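Local coordinates for protein phosphoribosyl-aminoimidazole carboxylase (Aspergillus clavatus, PDB 3K5I) that probably uses ATP to carboxylate 5-aminoimidazole ribonucleotide, giving N5-carboxyaminoimidazole ribonucleotide in purine biosynthesis, as an ATP-grasp N5-CAIR synthetase, at residues Asn47-Val52 against Ser64-His69; Lys75-Val80 against Thr99-Glu104; Arg142-Asn147 against Arg196-Glu201; Pro330-Asn335 against Pro382-Ala387; Ile355-Ile360 against Thr378-Thr383. All coordinates share one frame; numbering follows the deposited sequence.

Contacts 1, 2 and 3 follow one another along the chain; contacts 4 and 5 overlap and end on the same stretch, sharing Pro382 and Thr383. Contacts 1 and 2, with centres about 20 Å apart, belong to the preATP-grasp region: the first sits on strand 49-54 of the parallel sheet, the second joins helices 77-84 and 99-105. Contact 3 lies in the antiparallel four-stranded sheet of the ATP-grasp region and holds an ADP-pocket residue, Glu201. Contacts 4 and 5, centres about 6 Å apart, lie across the chain's centre from contacts 2 and 3, in the C-terminal family region, where strands 331-337, 373-380 and 358-362 meet helix 384-399.

Contact 1: residues Asn47-Val52 against Ser64-His69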
# COMPACT_ATOMS: atom_id res chain seq x y z
N ASN A 47 10.42 2.36 7.56
CA ASN A 47 10.90 3.45 8.41
C ASN A 47 12.27 3.99 7.96
O ASN A 47 13.15 4.31 8.77
CB ASN A 47 10.83 3.11 9.90
CG ASN A 47 9.51 2.50 10.28
OD1 ASN A 47 9.38 1.88 11.35
ND2 ASN A 47 8.51 2.75 9.43
N ILE A 48 12.41 4.06 6.64
CA ILE A 48 13.62 4.60 6.03
C ILE A 48 13.22 6.01 5.61
O ILE A 48 12.21 6.19 4.95
CB ILE A 48 14.19 3.80 4.85
CG1 ILE A 48 14.96 2.71 5.55
CG2 ILE A 48 15.15 4.63 3.88
CD1 ILE A 48 14.76 1.41 4.88
N GLN A 49 14.05 6.95 6.03
CA GLN A 49 13.87 8.36 5.79
C GLN A 49 14.22 8.66 4.38
O GLN A 49 15.33 8.37 3.91
CB GLN A 49 14.81 9.27 6.61
CG GLN A 49 14.20 10.67 6.63
CD GLN A 49 14.96 11.66 7.47
OE1 GLN A 49 14.89 11.57 8.68
NE2 GLN A 49 15.66 12.61 6.85
N VAL A 50 13.21 9.27 3.78
CA VAL A 50 13.30 9.74 2.43
C VAL A 50 13.30 11.28 2.32
O VAL A 50 12.24 11.92 2.57
CB VAL A 50 12.44 8.94 1.44
CG1 VAL A 50 12.62 9.51 0.01
CG2 VAL A 50 12.90 7.46 1.44
N ASN A 51 14.46 11.89 1.99
CA ASN A 51 14.42 13.37 1.81
C ASN A 51 14.15 13.63 0.33
O ASN A 51 14.86 13.15 -0.52
CB ASN A 51 15.70 14.11 2.09
CG ASN A 51 16.18 13.79 3.45
OD1 ASN A 51 15.34 13.54 4.30
ND2 ASN A 51 17.47 13.65 3.63
N VAL A 52 13.14 14.40 -0.01
CA VAL A 52 12.82 14.61 -1.43
C VAL A 52 13.19 15.93 -2.08
O VAL A 52 13.04 16.96 -1.48
CB VAL A 52 11.24 14.64 -1.43
CG1 VAL A 52 10.59 14.56 -2.78
CG2 VAL A 52 10.71 13.52 -0.59
N SER A 64 5.34 12.27 3.88
CA SER A 64 6.59 12.10 4.59
C SER A 64 6.75 13.42 5.37
O SER A 64 7.40 14.37 4.92
CB SER A 64 7.66 12.03 3.49
OG SER A 64 8.98 12.11 4.00
N ALA A 65 6.15 13.48 6.55
CA ALA A 65 6.19 14.69 7.36
C ALA A 65 7.42 14.79 8.23
O ALA A 65 7.33 14.40 9.39
CB ALA A 65 4.97 14.68 8.31
N HIS A 66 8.54 15.29 7.70
CA HIS A 66 9.76 15.44 8.53
C HIS A 66 10.50 16.66 8.02
O HIS A 66 10.05 17.28 7.04
CB HIS A 66 10.61 14.16 8.48
CG HIS A 66 11.06 13.74 7.11
ND1 HIS A 66 11.98 14.47 6.41
CD2 HIS A 66 10.78 12.67 6.34
CE1 HIS A 66 12.22 13.90 5.25
NE2 HIS A 66 11.50 12.80 5.17
N ASP A 67 11.63 17.04 8.59
CA ASP A 67 12.27 18.24 8.02
C ASP A 67 13.38 18.13 6.98
O ASP A 67 14.00 19.15 6.65
CB ASP A 67 12.67 19.25 9.11
CG ASP A 67 13.72 18.70 10.05
OD1 ASP A 67 14.89 19.14 9.99
OD2 ASP A 67 13.36 17.84 10.88
N GLY A 68 13.63 16.95 6.43
CA GLY A 68 14.74 16.86 5.47
C GLY A 68 14.59 17.17 3.99
O GLY A 68 15.55 17.12 3.19
N HIS A 69 13.36 17.44 3.57
CA HIS A 69 13.21 17.67 2.16
C HIS A 69 13.95 18.96 1.78
O HIS A 69 14.28 19.83 2.59
CB HIS A 69 11.67 17.74 1.87
CG HIS A 69 10.91 16.49 2.22
ND1 HIS A 69 11.28 15.24 1.76
CD2 HIS A 69 9.78 16.30 2.96
CE1 HIS A 69 10.44 14.34 2.22
NE2 HIS A 69 9.51 14.95 2.95
O HOH W 1 10.38 9.65 5.06
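His66 and His69 reach from the loop after strand 49-54 to the backbone of that strand, part of the parallel sheet in the preATP-grasp region. The principle illustrated is that a loop without regular structure can be tied to a strand through imidazole nitrogens. Toward the strand, the two rings play opposite polar roles. His66 NE2 donates to Val50 O at 2.8 Å; the acceptor lies in the ring plane, but the nitrogen stands above the carbonyl plane and the bond is bent. His69 ND1 instead accepts from Val52 N at 2.7 Å, again in the ring plane and much straighter, at 163°. Each ring is also fixed from its own loop. Gly68 N donates to His66 ND1, and His69 NE2 donates to Ser64 O at 2.9 Å, so both nitrogens of both imidazoles are engaged, which probably fixes the rotation of both rings. The strand itself pairs with Val27 and Val29 of strand 26-30, while Ala65 makes backbone hydrogen bonds to the second subunit.

Stacking supplies the second kind of contact. Gln49, its CG anti to the backbone N (chi1 -161°), extends over His66, placing CG 4.0 Å from the ring centroid in a CH-pi contact, with the amide 25° from parallel to the ring. His69 NE2 lies over the opposite face of His66, near the rim.

A water joins the two segments, accepting from Val50 N and pairing with Ser64 OG. At the far end of the glutamine, Gln49 NE2 donates to Asn51 OD1 at 2.7 Å, on a lone pair in the carbonyl plane.

Contact 2: residues Lys75-Val80 against Thr99-Glu104; sequences KEREAV and TYALEE
One face of the Arg77 guanidinium rests on Tyr100, whose CB stands 3.5 Å above the plane toward its rim; the backbone N of Ala101 lies over a face of the same group. The Tyr100 ring plane is 24° from that of the guanidinium, but it is CB, not the ring, that makes the touch, at 3.6 Å from Arg77 NH1. The carboxylate of Glu104 approaches obliquely, its plane turned 49° from the guanidinium. Arg77 NE and Glu104 OE2 form a salt bridge with a weak, bent hydrogen bond of 3.5 Å.

This case illustrates how a long charged side chain can cover an apolar helix contact. Bends at chi2 and chi3 bring the Arg77 chain across Ala101, with CD 3.4 Å from Ala101 CB. The same methyl meets Val80 CG1 at 3.5 Å, and Val80 CG1 reaches on to Leu102 CD2 at 3.9 Å. Ala101 is thus packed between the arginine's aliphatic part and the valine, with the charged end on the exposed side. The stronger partners lie outside: Arg77 NH1 is salt-bridged to Asp98 and Glu104 OE2 to Arg81, so the Arg77-Glu104 bridge is an addition to these.

The two helices, 77-84 and 99-105, are linked through strand 89-92 of the parallel sheet. Ala79 and Val80 touch Leu53 on strand 49-54, while Leu102 leans on Trp115 of helix 115-121.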
# COMPACT_ATOMS: atom_id res chain seq x y z
N LYS A 75 16.60 19.76 -11.49
CA LYS A 75 17.51 20.14 -12.60
C LYS A 75 18.28 21.37 -12.07
O LYS A 75 18.87 22.17 -12.83
CB LYS A 75 16.68 20.73 -13.75
CG LYS A 75 15.66 19.84 -14.36
CD LYS A 75 14.82 20.63 -15.36
CE LYS A 75 13.52 19.88 -15.73
NZ LYS A 75 12.15 20.50 -15.57
N GLU A 76 18.24 21.55 -10.75
CA GLU A 76 18.85 22.71 -10.11
C GLU A 76 20.12 22.43 -9.33
O GLU A 76 19.96 21.96 -8.23
CB GLU A 76 17.79 23.21 -9.13
CG GLU A 76 17.92 24.68 -8.74
CD GLU A 76 16.95 25.22 -7.69
OE1 GLU A 76 15.77 24.80 -7.55
OE2 GLU A 76 17.44 26.15 -7.01
N ARG A 77 21.30 22.73 -9.91
CA ARG A 77 22.67 22.60 -9.37
C ARG A 77 22.92 22.58 -7.86
O ARG A 77 23.48 21.61 -7.35
CB ARG A 77 23.53 23.74 -9.92
CG ARG A 77 25.03 23.53 -9.97
CD ARG A 77 25.39 22.15 -10.53
NE ARG A 77 26.56 22.33 -11.37
CZ ARG A 77 26.54 22.36 -12.71
NH1 ARG A 77 25.45 22.18 -13.51
NH2 ARG A 77 27.73 22.61 -13.19
N GLU A 78 22.53 23.67 -7.19
CA GLU A 78 22.64 23.89 -5.75
C GLU A 78 21.59 23.20 -4.87
O GLU A 78 21.81 22.99 -3.67
CB GLU A 78 22.66 25.40 -5.44
CG GLU A 78 23.99 26.14 -5.75
CD GLU A 78 25.30 25.34 -5.59
OE1 GLU A 78 25.57 24.81 -4.48
OE2 GLU A 78 26.09 25.24 -6.58
N ALA A 79 20.44 22.87 -5.45
CA ALA A 79 19.33 22.19 -4.78
C ALA A 79 19.76 20.72 -4.79
O ALA A 79 19.73 20.06 -3.73
CB ALA A 79 18.07 22.41 -5.63
N VAL A 80 20.23 20.27 -5.97
CA VAL A 80 20.74 18.90 -6.21
C VAL A 80 21.85 18.59 -5.15
O VAL A 80 21.83 17.54 -4.48
CB VAL A 80 21.11 18.54 -7.76
CG1 VAL A 80 21.82 17.19 -7.92
CG2 VAL A 80 19.99 18.61 -8.89
N THR A 99 22.81 16.04 -13.87
CA THR A 99 23.86 15.07 -13.61
C THR A 99 25.25 15.67 -13.40
O THR A 99 26.17 14.94 -13.05
CB THR A 99 23.87 14.01 -14.72
OG1 THR A 99 24.38 14.56 -15.95
CG2 THR A 99 22.38 13.71 -14.90
N TYR A 100 25.38 16.98 -13.62
CA TYR A 100 26.67 17.66 -13.43
C TYR A 100 26.86 17.97 -11.96
O TYR A 100 27.91 17.69 -11.38
CB TYR A 100 26.76 18.90 -14.32
CG TYR A 100 26.82 18.45 -15.76
CD1 TYR A 100 28.04 18.17 -16.38
CD2 TYR A 100 25.66 18.31 -16.50
CE1 TYR A 100 28.08 17.75 -17.69
CE2 TYR A 100 25.69 17.94 -17.81
CZ TYR A 100 26.90 17.61 -18.41
OH TYR A 100 26.94 17.34 -19.75
N ALA A 101 25.79 18.45 -11.33
CA ALA A 101 25.82 18.69 -9.90
C ALA A 101 26.12 17.32 -9.31
O ALA A 101 26.86 17.23 -8.35
CB ALA A 101 24.44 19.08 -9.35
N LEU A 102 25.51 16.25 -9.81
CA LEU A 102 25.75 14.88 -9.29
C LEU A 102 27.21 14.39 -9.43
O LEU A 102 27.74 13.75 -8.51
CB LEU A 102 24.84 13.81 -9.90
CG LEU A 102 23.33 13.66 -9.65
CD1 LEU A 102 22.64 12.57 -10.51
CD2 LEU A 102 22.95 13.48 -8.19
N GLU A 103 27.85 14.69 -10.57
CA GLU A 103 29.26 14.33 -10.76
C GLU A 103 30.06 15.16 -9.70
O GLU A 103 31.01 14.71 -9.09
CB GLU A 103 29.67 14.71 -12.19
CG GLU A 103 31.17 14.48 -12.58
CD GLU A 103 31.50 14.90 -14.03
OE1 GLU A 103 30.62 15.64 -14.58
OE2 GLU A 103 32.56 14.50 -14.59
N GLU A 104 29.64 16.39 -9.44
CA GLU A 104 30.34 17.22 -8.50
C GLU A 104 30.30 16.70 -7.10
O GLU A 104 31.27 16.84 -6.34
CB GLU A 104 29.63 18.54 -8.35
CG GLU A 104 30.50 19.76 -8.35
CD GLU A 104 29.82 20.79 -9.23
OE1 GLU A 104 30.39 21.14 -10.28
OE2 GLU A 104 28.69 21.20 -8.90

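Contact 3: residues Arg142-Asn147 against Arg196-Glu201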
# COMPACT_ATOMS: atom_id res chain seq x y z
N ARG A 142 17.57 9.60 -37.53
CA ARG A 142 18.44 10.61 -38.12
C ARG A 142 18.37 11.81 -37.19
O ARG A 142 17.29 12.25 -36.84
CB ARG A 142 17.98 11.03 -39.53
CG ARG A 142 18.09 9.89 -40.53
CD ARG A 142 19.54 9.55 -40.88
NE ARG A 142 19.59 8.92 -42.20
CZ ARG A 142 19.28 7.65 -42.43
NH1 ARG A 142 18.93 6.89 -41.40
NH2 ARG A 142 19.32 7.16 -43.66
N GLU A 143 19.50 12.36 -36.76
CA GLU A 143 19.34 13.51 -35.89
C GLU A 143 18.99 14.71 -36.78
O GLU A 143 19.14 14.63 -37.99
CB GLU A 143 20.51 13.61 -34.90
CG GLU A 143 21.37 14.84 -34.91
CD GLU A 143 22.76 14.50 -34.41
OE1 GLU A 143 23.58 13.94 -35.18
OE2 GLU A 143 23.02 14.75 -33.21
N LEU A 144 18.48 15.80 -36.22
CA LEU A 144 18.14 16.96 -37.03
C LEU A 144 19.11 18.05 -36.64
O LEU A 144 18.96 18.57 -35.57
CB LEU A 144 16.76 17.52 -36.68
CG LEU A 144 15.63 17.15 -37.66
CD1 LEU A 144 15.27 15.70 -37.33
CD2 LEU A 144 14.48 18.15 -37.49
N VAL A 145 20.07 18.39 -37.49
CA VAL A 145 21.02 19.44 -37.15
C VAL A 145 20.48 20.88 -36.99
O VAL A 145 21.08 21.71 -36.29
CB VAL A 145 22.28 19.35 -38.00
CG1 VAL A 145 23.01 20.69 -38.01
CG2 VAL A 145 23.15 18.20 -37.48
N GLU A 146 19.36 21.21 -37.61
CA GLU A 146 18.73 22.53 -37.45
C GLU A 146 17.28 22.12 -37.49
O GLU A 146 16.96 20.95 -37.77
CB GLU A 146 18.94 23.50 -38.60
CG GLU A 146 19.08 22.76 -39.89
CD GLU A 146 20.31 23.23 -40.62
OE1 GLU A 146 20.96 22.38 -41.27
OE2 GLU A 146 20.61 24.45 -40.52
N ASN A 147 16.40 23.06 -37.21
CA ASN A 147 14.99 22.69 -37.22
C ASN A 147 14.15 23.31 -38.33
O ASN A 147 13.17 24.02 -38.17
CB ASN A 147 14.38 22.49 -35.83
CG ASN A 147 15.19 21.55 -34.95
OD1 ASN A 147 15.50 20.39 -35.31
ND2 ASN A 147 15.54 22.05 -33.78
N ARG A 196 13.59 22.70 -29.37
CA ARG A 196 14.16 21.58 -28.64
C ARG A 196 15.16 20.89 -29.62
O ARG A 196 15.11 21.08 -30.84
CB ARG A 196 13.00 20.65 -28.11
CG ARG A 196 11.92 21.42 -27.28
CD ARG A 196 10.69 20.56 -26.87
NE ARG A 196 11.10 19.43 -26.00
CZ ARG A 196 10.29 18.52 -25.47
NH1 ARG A 196 8.99 18.55 -25.72
NH2 ARG A 196 10.78 17.54 -24.71
N PRO A 197 16.11 20.12 -29.14
CA PRO A 197 17.05 19.39 -30.02
C PRO A 197 16.20 18.17 -30.42
O PRO A 197 15.56 17.54 -29.57
CB PRO A 197 18.10 18.87 -29.04
CG PRO A 197 17.40 18.79 -27.68
CD PRO A 197 16.30 19.82 -27.71
N LEU A 198 16.16 17.82 -31.70
CA LEU A 198 15.33 16.72 -32.22
C LEU A 198 16.06 15.69 -33.04
O LEU A 198 17.18 15.88 -33.52
CB LEU A 198 14.35 17.29 -33.25
CG LEU A 198 13.71 18.58 -32.80
CD1 LEU A 198 12.72 18.88 -33.90
CD2 LEU A 198 13.05 18.40 -31.43
N TYR A 199 15.34 14.62 -33.27
CA TYR A 199 15.83 13.57 -34.14
C TYR A 199 14.51 12.90 -34.54
O TYR A 199 13.50 13.04 -33.88
CB TYR A 199 16.84 12.61 -33.52
CG TYR A 199 16.19 11.65 -32.57
CD1 TYR A 199 15.83 12.09 -31.30
CD2 TYR A 199 15.91 10.35 -32.95
CE1 TYR A 199 15.29 11.21 -30.43
CE2 TYR A 199 15.33 9.46 -32.07
CZ TYR A 199 15.00 9.94 -30.82
OH TYR A 199 14.43 9.21 -29.82
N ALA A 200 14.47 12.21 -35.67
CA ALA A 200 13.25 11.53 -36.12
C ALA A 200 13.48 10.03 -36.10
O ALA A 200 14.63 9.58 -36.24
CB ALA A 200 12.89 12.00 -37.54
N GLU A 201 12.41 9.26 -35.95
CA GLU A 201 12.72 7.84 -35.94
C GLU A 201 11.92 7.15 -37.04
O GLU A 201 10.77 7.53 -37.32
CB GLU A 201 12.39 7.39 -34.51
CG GLU A 201 13.57 6.88 -33.74
CD GLU A 201 13.13 6.28 -32.41
OE1 GLU A 201 11.94 5.94 -32.29
OE2 GLU A 201 13.96 6.15 -31.49
O HOH W 2 17.47 19.55 -33.57
O HOH W 3 20.08 17.40 -33.14
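Strands 141-144 and 198-202 pair antiparallel at one border of the four-stranded sheet in the ATP-grasp region, an example of an edge strand whose regular ladder gives way to water. Arg142 and Ala200 form a hydrogen-bonded pair: Arg142 N donates to Ala200 O at 3.2 Å, and Ala200 N to Arg142 O at 3.1 Å. Next along, Glu143 and Tyr199 make a non-hydrogen-bonded pair whose CB atoms lie 4.0 Å apart. Tyr199 CA also makes a bent CA-H...O contact with Arg142 O.

The ladder then opens. Leu144 N still reaches Leu198 O at 3.0 Å, but the return link runs through a water that lies 2.7 Å from Leu144 O and accepts from Leu198 N. This water is also close to Asn147 OD1. Across the face bearing the leucines, the two side chains run obliquely to each other, Leu144 CD2 touching Leu198 CD1 at 4.1 Å. Asn147 folds back, its CG anti to its carbonyl carbon (chi1 -52°), and lays OD1 against Leu198 CD1 at 3.5 Å.

On the inner side, strand 198-202 pairs with strand 163-167, and Leu198 packs on Leu165. Helix 149-159 covers Arg142 and Leu144. Tyr199 meets Phe125 of helix 124-132 on the other face, and Glu201 OE1, at the end of the segment, is salt-bridged to Lys166 and makes a weak hydrogen bond to N6 of ADP.

Contact 4: residues Pro330-Asn335 against Pro382-Ala387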
# COMPACT_ATOMS: atom_id res chain seq x y z
N PRO A 330 -3.05 -12.69 -12.09
CA PRO A 330 -3.11 -11.77 -13.24
C PRO A 330 -3.67 -10.38 -12.90
O PRO A 330 -4.53 -10.22 -12.01
CB PRO A 330 -3.98 -12.50 -14.30
CG PRO A 330 -3.83 -13.98 -13.92
CD PRO A 330 -3.31 -14.10 -12.46
N SER A 331 -3.20 -9.37 -13.63
CA SER A 331 -3.67 -8.01 -13.40
C SER A 331 -3.58 -7.06 -14.57
O SER A 331 -2.91 -7.28 -15.59
CB SER A 331 -3.22 -7.43 -12.06
OG SER A 331 -1.81 -7.39 -11.92
N ILE A 332 -4.34 -6.00 -14.44
CA ILE A 332 -4.36 -5.01 -15.51
C ILE A 332 -4.25 -3.63 -14.84
O ILE A 332 -4.96 -3.36 -13.86
CB ILE A 332 -5.75 -5.09 -16.32
CG1 ILE A 332 -5.90 -6.46 -16.97
CG2 ILE A 332 -5.78 -4.13 -17.56
CD1 ILE A 332 -7.32 -6.72 -17.41
N MET A 333 -3.40 -2.74 -15.36
CA MET A 333 -3.33 -1.40 -14.78
C MET A 333 -3.76 -0.51 -15.93
O MET A 333 -3.32 -0.70 -17.09
CB MET A 333 -1.91 -1.03 -14.30
CG MET A 333 -1.66 0.43 -13.77
SD MET A 333 -0.24 1.17 -14.66
CE MET A 333 -0.87 1.45 -16.22
N LEU A 334 -4.63 0.42 -15.54
CA LEU A 334 -5.16 1.45 -16.43
C LEU A 334 -4.68 2.83 -15.92
O LEU A 334 -4.73 3.10 -14.72
CB LEU A 334 -6.70 1.39 -16.44
CG LEU A 334 -7.34 2.47 -17.33
CD1 LEU A 334 -7.39 2.13 -18.81
CD2 LEU A 334 -8.75 2.58 -16.89
N ASN A 335 -4.16 3.71 -16.76
CA ASN A 335 -3.70 5.00 -16.25
C ASN A 335 -4.92 5.89 -16.24
O ASN A 335 -5.77 5.63 -17.05
CB ASN A 335 -2.69 5.67 -17.21
CG ASN A 335 -1.26 5.40 -16.80
OD1 ASN A 335 -1.01 5.00 -15.64
ND2 ASN A 335 -0.32 5.55 -17.72
N PRO A 382 -7.84 -14.07 -10.47
CA PRO A 382 -7.12 -15.34 -10.58
C PRO A 382 -6.80 -15.63 -12.04
O PRO A 382 -5.92 -16.41 -12.27
CB PRO A 382 -8.04 -16.39 -9.95
CG PRO A 382 -9.28 -15.60 -9.40
CD PRO A 382 -8.95 -14.13 -9.50
N THR A 383 -7.52 -15.01 -12.99
CA THR A 383 -7.34 -15.19 -14.44
C THR A 383 -7.39 -13.85 -15.18
O THR A 383 -8.04 -12.88 -14.74
CB THR A 383 -8.44 -16.10 -15.10
OG1 THR A 383 -9.70 -15.50 -14.83
CG2 THR A 383 -8.48 -17.54 -14.50
N MET A 384 -6.76 -13.78 -16.35
CA MET A 384 -6.75 -12.51 -17.07
C MET A 384 -8.19 -12.27 -17.51
O MET A 384 -8.77 -11.19 -17.37
CB MET A 384 -5.86 -12.75 -18.31
CG MET A 384 -5.25 -11.54 -18.98
SD MET A 384 -4.80 -10.07 -17.96
CE MET A 384 -2.95 -10.34 -18.06
N HIS A 385 -8.73 -13.35 -18.06
CA HIS A 385 -10.05 -13.26 -18.59
C HIS A 385 -10.84 -12.45 -17.60
O HIS A 385 -11.44 -11.46 -17.86
CB HIS A 385 -10.69 -14.62 -18.73
CG HIS A 385 -12.02 -14.50 -19.37
ND1 HIS A 385 -12.17 -14.04 -20.66
CD2 HIS A 385 -13.27 -14.69 -18.88
CE1 HIS A 385 -13.45 -14.00 -20.96
NE2 HIS A 385 -14.14 -14.39 -19.90
N GLU A 386 -10.95 -13.01 -16.41
CA GLU A 386 -11.78 -12.38 -15.40
C GLU A 386 -11.38 -10.95 -15.00
O GLU A 386 -12.26 -10.10 -14.72
CB GLU A 386 -11.72 -13.32 -14.22
CG GLU A 386 -12.83 -13.20 -13.24
CD GLU A 386 -12.47 -13.95 -11.98
OE1 GLU A 386 -11.73 -14.97 -12.04
OE2 GLU A 386 -12.96 -13.47 -10.94
N ALA A 387 -10.06 -10.68 -14.98
CA ALA A 387 -9.52 -9.34 -14.66
C ALA A 387 -9.99 -8.44 -15.81
O ALA A 387 -10.43 -7.29 -15.59
CB ALA A 387 -7.96 -9.35 -14.59
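Met384, in the first turn of helix 384-399, meets Pro330, just before strand 331-337, and Ile332 within it, and its path shows how a flexible thioether fits a helix to a sheet. Its CB lies 4.4 Å from Pro330 CB. From there CG runs anti to the backbone N (chi1 -159°); the chain follows the strand as far as SD, and CE then turns across it. SD comes 3.9 Å from Ile332 CG1, the two side chains crossing at a slant, and the terminal CE ends 3.9 Å from Ser331 O.

Around this thioether the fit continues. Pro330 sets its ring against the helix start, with CD 3.5 Å from Pro382 O and CG 3.7 Å from Thr383 CA. Ile332 CD1 reaches Ala387 CB at 3.9 Å, and the same isoleucine goes on to Ile391 farther along the helix. Thr383 is the N-cap: its OG1 accepts from Glu386 N at 3.2 Å.

No hydrogen bond crosses between the two segments. The helix is therefore held to this strand by van der Waals contact, mostly apolar, while the backbone hydrogen bonds lie elsewhere: the strand pairs with strands 235-241 and 373-380, and the helix start is capped by Thr383.

Contact 5: residues Ile355-Ile360 against Thr378-Thr383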
# COMPACT_ATOMS: atom_id res chain seq x y z
N ILE A 355 -15.38 -1.13 -9.34
CA ILE A 355 -14.92 -2.29 -10.12
C ILE A 355 -14.50 -3.35 -9.11
O ILE A 355 -13.89 -3.02 -8.08
CB ILE A 355 -13.82 -1.86 -11.05
CG1 ILE A 355 -14.36 -0.69 -11.88
CG2 ILE A 355 -13.31 -3.05 -11.79
CD1 ILE A 355 -15.37 -1.01 -13.04
N PRO A 356 -14.85 -4.63 -9.31
CA PRO A 356 -14.44 -5.54 -8.23
C PRO A 356 -12.91 -5.61 -8.34
O PRO A 356 -12.39 -5.52 -9.44
CB PRO A 356 -15.11 -6.91 -8.58
CG PRO A 356 -16.07 -6.61 -9.72
CD PRO A 356 -15.80 -5.23 -10.29
N ASN A 357 -12.19 -5.83 -7.23
CA ASN A 357 -10.72 -5.99 -7.25
C ASN A 357 -9.84 -4.88 -7.76
O ASN A 357 -8.68 -5.09 -8.09
CB ASN A 357 -10.36 -7.22 -8.09
CG ASN A 357 -10.97 -8.46 -7.49
OD1 ASN A 357 -11.57 -8.36 -6.40
ND2 ASN A 357 -10.82 -9.62 -8.15
N ALA A 358 -10.40 -3.69 -7.79
CA ALA A 358 -9.67 -2.59 -8.34
C ALA A 358 -8.98 -1.77 -7.27
O ALA A 358 -9.63 -1.27 -6.35
CB ALA A 358 -10.67 -1.77 -9.15
N SER A 359 -7.66 -1.63 -7.40
CA SER A 359 -6.96 -0.86 -6.39
C SER A 359 -6.75 0.51 -7.00
O SER A 359 -6.18 0.62 -8.08
CB SER A 359 -5.63 -1.56 -6.07
OG SER A 359 -4.66 -0.73 -5.47
N ILE A 360 -7.24 1.53 -6.28
CA ILE A 360 -7.12 2.89 -6.78
C ILE A 360 -5.94 3.68 -6.23
O ILE A 360 -5.74 3.68 -5.05
CB ILE A 360 -8.40 3.69 -6.45
CG1 ILE A 360 -9.66 2.99 -7.05
CG2 ILE A 360 -8.17 5.15 -6.80
CD1 ILE A 360 -11.05 3.02 -6.41
N THR A 378 -5.44 -0.46 -10.49
CA THR A 378 -4.87 -1.75 -10.84
C THR A 378 -5.92 -2.80 -10.50
O THR A 378 -6.35 -2.87 -9.35
CB THR A 378 -3.53 -2.10 -10.09
OG1 THR A 378 -2.45 -1.34 -10.58
CG2 THR A 378 -3.09 -3.53 -10.41
N VAL A 379 -6.26 -3.63 -11.47
CA VAL A 379 -7.24 -4.72 -11.17
C VAL A 379 -6.63 -6.14 -11.24
O VAL A 379 -5.96 -6.53 -12.22
CB VAL A 379 -8.46 -4.59 -12.10
CG1 VAL A 379 -9.46 -5.71 -11.91
CG2 VAL A 379 -9.11 -3.28 -11.85
N THR A 380 -6.83 -6.94 -10.18
CA THR A 380 -6.25 -8.29 -10.20
C THR A 380 -7.38 -9.34 -10.40
O THR A 380 -8.57 -9.02 -10.39
CB THR A 380 -5.67 -8.55 -8.81
OG1 THR A 380 -6.69 -8.30 -7.84
CG2 THR A 380 -4.60 -7.56 -8.52
N ALA A 381 -7.01 -10.60 -10.56
CA ALA A 381 -7.98 -11.66 -10.70
C ALA A 381 -7.23 -12.96 -10.89
O ALA A 381 -6.08 -12.96 -11.36
CB ALA A 381 -9.04 -11.41 -11.72
N PRO A 382 -7.84 -14.07 -10.47
CA PRO A 382 -7.12 -15.34 -10.58
C PRO A 382 -6.80 -15.63 -12.04
O PRO A 382 -5.92 -16.41 -12.27
CB PRO A 382 -8.04 -16.39 -9.95
CG PRO A 382 -9.28 -15.60 -9.40
CD PRO A 382 -8.95 -14.13 -9.50
N THR A 383 -7.52 -15.01 -12.99
CA THR A 383 -7.34 -15.19 -14.44
C THR A 383 -7.39 -13.85 -15.18
O THR A 383 -8.04 -12.88 -14.74
CB THR A 383 -8.44 -16.10 -15.10
OG1 THR A 383 -9.70 -15.50 -14.83
CG2 THR A 383 -8.48 -17.54 -14.50
O HOH W 4 -6.19 -5.28 -6.64
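Ala358 and Val379 make the tight part of this contact, with Ala358 CB only 3.5 Å from Val379 CG2, closer than carbons usually pack. The valine holds CG1 anti to its backbone N (chi1 177°), which sends CG2 onto the alanine and CG1 toward Pro356 O. Ile355 CG2 closes on the same Val379 CG2 from the turn, less tightly at 4.2 Å. Beside this apolar patch the backbones are joined by two short bonds between Ser359 and Thr378: Ser359 N to Thr378 O and Thr378 N to Ser359 O, both 2.7 Å, the first nearly straight at 174°.

The Ala358-Val379 and Ser359-Thr378 pairs belong to a beta hairpin, strands 358-362 and 373-380, at one border of the eight-stranded sheet. It exemplifies how an antiparallel ladder can be prolonged by a side chain where a strand runs out. A type II turn from Ile355 to Ala358 gives Asn357 positive phi, and its side chain takes over from the strand: ND2 donates to Thr380 O at 3.2 Å, with the oxygen near the amide plane but the nitrogen well above the carbonyl plane.

The looser side begins here. Thr380 N reaches Asn357 O only weakly, at 3.3 Å, and a water donates to that same oxygen at 2.9 Å while lying close to Thr380 OG1. In one of its two conformers, Ser359 OG bonds Glu301 and His361. Toward the dimer partner, Asn357 N bonds Ser324 OG of the second subunit, and Thr380 packs on Arg328 of that subunit.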